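Local coordinates for Aac(6')-Ih protein (Acinetobacter baumannii, PDB 4E8O) that probably transfers an acetyl group from acetyl coenzyme A to the 6'-amino group of aminoglycoside antibiotics, conferring resistance to them, at residues 116-121 with 151-156; 86-91 with 132-137. All coordinates share one frame; numbering follows the deposited sequence.

Contact 1 of 2, residues 116-121 with 151-156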
loop_
_atom_site.group_PDB
_atom_site.type_symbol
_atom_site.label_atom_id
_atom_site.label_comp_id
_atom_site.label_asym_id
_atom_site.label_seq_id
_atom_site.Cartn_x
_atom_site.Cartn_y
_atom_site.Cartn_z
ATOM N N GLY B 116 -8.728 0.121 -23.488
ATOM C CA GLY B 116 -8.054 1.282 -24.040
ATOM C C GLY B 116 -7.544 2.235 -22.974
ATOM O O GLY B 116 -6.473 2.827 -23.125
ATOM N N LEU B 117 -8.311 2.398 -21.901
ATOM C CA LEU B 117 -7.904 3.277 -20.810
ATOM C C LEU B 117 -6.674 2.716 -20.098
ATOM O O LEU B 117 -5.710 3.439 -19.837
ATOM C CB LEU B 117 -9.058 3.477 -19.823
ATOM C CG LEU B 117 -10.217 4.369 -20.279
ATOM C CD1 LEU B 117 -11.455 4.115 -19.432
ATOM C CD2 LEU B 117 -9.827 5.830 -20.201
ATOM N N VAL B 118 -6.715 1.421 -19.797
ATOM C CA VAL B 118 -5.596 0.724 -19.170
ATOM C C VAL B 118 -4.331 0.846 -20.016
ATOM O O VAL B 118 -3.250 1.120 -19.489
ATOM C CB VAL B 118 -5.937 -0.762 -18.942
ATOM C CG1 VAL B 118 -4.684 -1.582 -18.648
ATOM C CG2 VAL B 118 -6.953 -0.902 -17.818
ATOM N N GLN B 119 -4.477 0.667 -21.328
ATOM C CA GLN B 119 -3.349 0.752 -22.253
ATOM C C GLN B 119 -2.685 2.126 -22.248
ATOM O O GLN B 119 -1.486 2.234 -22.496
ATOM C CB GLN B 119 -3.788 0.389 -23.680
ATOM C CG GLN B 119 -4.068 -1.092 -23.881
ATOM C CD GLN B 119 -4.369 -1.450 -25.324
ATOM O OE1 GLN B 119 -5.113 -2.394 -25.597
ATOM N NE2 GLN B 119 -3.778 -0.709 -26.260
ATOM N N GLN B 120 -3.462 3.169 -21.973
ATOM C CA GLN B 120 -2.915 4.522 -21.911
ATOM C C GLN B 120 -2.058 4.719 -20.666
ATOM O O GLN B 120 -1.082 5.466 -20.697
ATOM C CB GLN B 120 -4.033 5.568 -21.964
ATOM C CG GLN B 120 -4.707 5.682 -23.330
ATOM C CD GLN B 120 -3.749 6.117 -24.428
ATOM O OE1 GLN B 120 -2.984 7.070 -24.264
ATOM N NE2 GLN B 120 -3.784 5.411 -25.554
ATOM N N VAL B 121 -2.416 4.045 -19.575
ATOM C CA VAL B 121 -1.619 4.103 -18.350
ATOM C C VAL B 121 -0.246 3.465 -18.560
ATOM O O VAL B 121 0.767 3.993 -18.094
ATOM C CB VAL B 121 -2.318 3.389 -17.185
ATOM C CG1 VAL B 121 -1.532 3.569 -15.893
ATOM C CG2 VAL B 121 -3.724 3.921 -17.016
ATOM N N LEU B 151 -9.111 -7.498 -17.684
ATOM C CA LEU B 151 -8.217 -6.445 -18.163
ATOM C C LEU B 151 -6.756 -6.907 -18.241
ATOM O O LEU B 151 -5.873 -6.129 -18.615
ATOM C CB LEU B 151 -8.329 -5.198 -17.278
ATOM C CG LEU B 151 -9.646 -4.421 -17.369
ATOM C CD1 LEU B 151 -9.654 -3.205 -16.453
ATOM C CD2 LEU B 151 -9.909 -4.009 -18.803
ATOM N N GLY B 152 -6.503 -8.166 -17.892
ATOM C CA GLY B 152 -5.160 -8.713 -17.979
ATOM C C GLY B 152 -4.410 -8.729 -16.658
ATOM O O GLY B 152 -3.241 -9.126 -16.615
ATOM N N PHE B 153 -5.065 -8.291 -15.585
ATOM C CA PHE B 153 -4.464 -8.368 -14.253
ATOM C C PHE B 153 -4.642 -9.779 -13.703
ATOM O O PHE B 153 -5.639 -10.446 -13.997
ATOM C CB PHE B 153 -5.106 -7.361 -13.289
ATOM C CG PHE B 153 -4.817 -5.915 -13.614
ATOM C CD1 PHE B 153 -5.561 -5.240 -14.573
ATOM C CD2 PHE B 153 -3.823 -5.221 -12.934
ATOM C CE1 PHE B 153 -5.304 -3.908 -14.866
ATOM C CE2 PHE B 153 -3.559 -3.891 -13.223
ATOM C CZ PHE B 153 -4.301 -3.233 -14.191
ATOM N N HIS B 154 -3.675 -10.238 -12.914
ATOM C CA HIS B 154 -3.818 -11.506 -12.203
ATOM C C HIS B 154 -3.672 -11.231 -10.716
ATOM O O HIS B 154 -3.016 -10.263 -10.329
ATOM C CB HIS B 154 -2.782 -12.532 -12.678
ATOM C CG HIS B 154 -1.365 -12.144 -12.391
ATOM N ND1 HIS B 154 -0.632 -11.326 -13.223
ATOM C CD2 HIS B 154 -0.538 -12.474 -11.366
ATOM C CE1 HIS B 154 0.581 -11.160 -12.722
ATOM N NE2 HIS B 154 0.662 -11.848 -11.596
ATOM N N GLU B 155 -4.299 -12.059 -9.886
ATOM C CA GLU B 155 -4.260 -11.877 -8.433
ATOM C C GLU B 155 -2.867 -12.200 -7.894
ATOM O O GLU B 155 -2.233 -13.155 -8.347
ATOM C CB GLU B 155 -5.311 -12.782 -7.776
ATOM C CG GLU B 155 -5.335 -12.764 -6.248
ATOM C CD GLU B 155 -6.376 -13.709 -5.679
ATOM O OE1 GLU B 155 -7.433 -13.894 -6.321
ATOM O OE2 GLU B 155 -6.142 -14.277 -4.591
ATOM N N THR B 156 -2.388 -11.403 -6.938
ATOM C CA THR B 156 -1.069 -11.631 -6.340
ATOM C C THR B 156 -1.121 -12.025 -4.865
ATOM O O THR B 156 -0.403 -12.927 -4.431
ATOM C CB THR B 156 -0.161 -10.402 -6.487
ATOM O OG1 THR B 156 -0.850 -9.236 -6.014
ATOM C CG2 THR B 156 0.219 -10.203 -7.938
#
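Val118 and Leu151 meet where helix 113-127 of the GNAT fold passes the C-terminal end of helix 142-150. The contact is small and wholly apolar. The valine offers its two methyls to different partners: CG1 lies anti to the backbone N (chi1 165°) and faces Phe153, whereas CG2, beside the backbone N, turns to the leucine. The side chain of Leu151 is stretched out from its backbone, with CD1 anti to CA (chi2 180°), so that CD1 is the methyl that reaches Val118 CG2, at 3.8 Å. The two side chains approach at a slant. Valine's two methyls serve two partners from one short side chain, and the longer leucine reaches across from the helix end.

Helix 142-150 closes in a Schellman motif at Gly152, whose positive phi (99°) would press a side chain against the carbonyl O of Leu151. The chain thus turns into Phe153, whose ring holds Leu151 CB at its edge, in plane. The rings of Phe133 and His148 pack against it edge-to-face. Val118 CG1 comes to it obliquely, 4.5 Å from Phe153 CE1.

Contact 2 of 2, residues 86-91 with 132-137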
loop_
_atom_site.group_PDB
_atom_site.type_symbol
_atom_site.label_atom_id
_atom_site.label_comp_id
_atom_site.label_asym_id
_atom_site.label_seq_id
_atom_site.Cartn_x
_atom_site.Cartn_y
_atom_site.Cartn_z
ATOM N N GLU B 86 6.640 3.635 -2.867
ATOM C CA GLU B 86 6.679 2.803 -1.673
ATOM C C GLU B 86 6.144 1.415 -2.019
ATOM O O GLU B 86 5.403 1.261 -2.994
ATOM C CB GLU B 86 5.872 3.459 -0.550
ATOM C CG GLU B 86 6.505 4.754 -0.040
ATOM C CD GLU B 86 5.632 5.472 0.963
ATOM O OE1 GLU B 86 4.456 5.076 1.111
ATOM O OE2 GLU B 86 6.114 6.432 1.602
ATOM N N TYR B 87 6.523 0.411 -1.231
ATOM C CA TYR B 87 6.190 -0.979 -1.558
ATOM C C TYR B 87 4.697 -1.254 -1.736
ATOM O O TYR B 87 3.902 -1.038 -0.815
ATOM C CB TYR B 87 6.757 -1.947 -0.516
ATOM C CG TYR B 87 6.358 -3.375 -0.800
ATOM C CD1 TYR B 87 6.931 -4.074 -1.855
ATOM C CD2 TYR B 87 5.390 -4.017 -0.037
ATOM C CE1 TYR B 87 6.563 -5.374 -2.134
ATOM C CE2 TYR B 87 5.016 -5.319 -0.310
ATOM C CZ TYR B 87 5.606 -5.989 -1.358
ATOM O OH TYR B 87 5.238 -7.284 -1.632
ATOM N N VAL B 88 4.322 -1.728 -2.924
ATOM C CA VAL B 88 2.951 -2.181 -3.166
ATOM C C VAL B 88 2.904 -3.704 -3.122
ATOM O O VAL B 88 3.689 -4.371 -3.807
ATOM C CB VAL B 88 2.403 -1.701 -4.531
ATOM C CG1 VAL B 88 1.015 -2.272 -4.768
ATOM C CG2 VAL B 88 2.355 -0.176 -4.598
ATOM N N ASN B 89 1.992 -4.246 -2.316
ATOM C CA ASN B 89 1.835 -5.695 -2.188
ATOM C C ASN B 89 1.742 -6.430 -3.530
ATOM O O ASN B 89 1.044 -5.988 -4.448
ATOM C CB ASN B 89 0.614 -6.028 -1.321
ATOM C CG ASN B 89 0.839 -5.716 0.150
ATOM O OD1 ASN B 89 0.153 -4.877 0.734
ATOM N ND2 ASN B 89 1.801 -6.400 0.757
ATOM N N GLY B 90 2.468 -7.540 -3.647
ATOM C CA GLY B 90 2.415 -8.359 -4.845
ATOM C C GLY B 90 3.439 -8.005 -5.908
ATOM O O GLY B 90 3.583 -8.735 -6.889
ATOM N N THR B 91 4.146 -6.892 -5.717
ATOM C CA THR B 91 5.122 -6.411 -6.697
ATOM C C THR B 91 6.554 -6.793 -6.309
ATOM O O THR B 91 6.816 -7.147 -5.157
ATOM C CB THR B 91 5.004 -4.877 -6.893
ATOM O OG1 THR B 91 5.284 -4.202 -5.659
ATOM C CG2 THR B 91 3.603 -4.508 -7.352
ATOM N N GLU B 132 5.833 -2.839 -13.851
ATOM C CA GLU B 132 4.685 -3.467 -13.211
ATOM C C GLU B 132 3.536 -2.473 -13.029
ATOM O O GLU B 132 3.760 -1.284 -12.778
ATOM C CB GLU B 132 5.084 -4.101 -11.868
ATOM C CG GLU B 132 5.919 -5.375 -12.005
ATOM C CD GLU B 132 6.278 -5.989 -10.668
ATOM O OE1 GLU B 132 6.555 -5.225 -9.721
ATOM O OE2 GLU B 132 6.291 -7.235 -10.559
ATOM N N PHE B 133 2.311 -2.982 -13.164
ATOM C CA PHE B 133 1.084 -2.195 -13.065
ATOM C C PHE B 133 0.204 -2.963 -12.084
ATOM O O PHE B 133 -0.262 -4.066 -12.390
ATOM C CB PHE B 133 0.415 -2.116 -14.443
ATOM C CG PHE B 133 -0.765 -1.171 -14.522
ATOM C CD1 PHE B 133 -1.158 -0.410 -13.434
ATOM C CD2 PHE B 133 -1.485 -1.055 -15.704
ATOM C CE1 PHE B 133 -2.245 0.445 -13.519
ATOM C CE2 PHE B 133 -2.571 -0.200 -15.800
ATOM C CZ PHE B 133 -2.954 0.551 -14.705
ATOM N N ALA B 134 0.001 -2.392 -10.902
ATOM C CA ALA B 134 -0.734 -3.070 -9.840
ATOM C C ALA B 134 -2.060 -2.378 -9.577
ATOM O O ALA B 134 -2.302 -1.272 -10.057
ATOM C CB ALA B 134 0.094 -3.124 -8.564
ATOM N N SER B 135 -2.915 -3.040 -8.805
ATOM C CA SER B 135 -4.230 -2.515 -8.459
ATOM C C SER B 135 -4.705 -3.306 -7.256
ATOM O O SER B 135 -4.017 -4.235 -6.814
ATOM C CB SER B 135 -5.197 -2.686 -9.628
ATOM O OG SER B 135 -6.470 -2.114 -9.354
ATOM N N ASP B 136 -5.858 -2.940 -6.707
ATOM C CA ASP B 136 -6.439 -3.730 -5.627
ATOM C C ASP B 136 -7.955 -3.596 -5.630
ATOM O O ASP B 136 -8.510 -2.770 -6.357
ATOM C CB ASP B 136 -5.841 -3.352 -4.261
ATOM C CG ASP B 136 -6.224 -1.951 -3.811
ATOM O OD1 ASP B 136 -6.860 -1.204 -4.585
ATOM O OD2 ASP B 136 -5.878 -1.585 -2.671
ATOM N N ALA B 137 -8.618 -4.416 -4.824
ATOM C CA ALA B 137 -10.069 -4.405 -4.752
ATOM C C ALA B 137 -10.479 -4.961 -3.409
ATOM O O ALA B 137 -9.773 -5.799 -2.846
ATOM C CB ALA B 137 -10.650 -5.249 -5.851
#
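The flat carboxylate of Glu132 has Thr91 in front of its oxygens and tilted to one side of its plane: Glu132 OE1 lies 3.2 Å from Thr91 CB and 3.6 Å from Thr91 CA. This is packing of an oxygen against carbon, for the polar partners of OE1 lie just beyond the turn: Thr93 OG1 and Gln92 N both bond to it. These two bonds grip OE1 and restrict how the carboxylate can turn, while OE2 makes a long, weak ion pair with Lys163 of the second subunit. The extended chain of Glu132 beyond CG (chi2 -179°) carries the carboxylate this far from the strand. The ring of Phe133 leaves on the other side of the strand, where Glu122 of helix 113-127 packs on it.

Beside the carboxylate the contact is apolar. Ala134 CB receives Thr91 CG2 and Val88 CG1, each at 4.0 Å, and so small a residue lets both methyls come close to the strand. Threonine fits because OG1 lies on the side of the turn (chi1 62°), leaving CG2 to meet the alanine. Val88 to Thr91 form a type II beta turn, closed by Thr91 N to Val88 O at 3.2 Å. Gly90 takes its third position with phi 91°, at which a side chain would collide with the carbonyl O of Asn89. The arrangement is a connecting turn packed on strand 132-138, the outermost strand of this chain's GNAT sheet on that side, at a dimer interface where the sheet continues.

Overall arrangement
Contacts 1 and 2 have centres about 12 Å apart. Strand 132-138, part of contact 2, also supplies Phe133 to the packing round contact 1. Residues that alternate along it face opposite ways: Glu132 and Ala134 turn to the 86-91 turn, while Phe133 points into the side of contact 1. There its ring is touched by Val121 CG1, 3.5 Å from Phe133 CZ, and Phe133 O lies 3.4 Å from Phe153 CE2. The segments also brush directly, with Thr156 OG1 3.6 Å from Gly90 CA. Both contacts reach the second subunit through antiparallel strand pairing. Helix 113-127 in GNAT enzymes typically begins at the cofactor's pyrophosphate site; contact 1 uses residues a little farther along it.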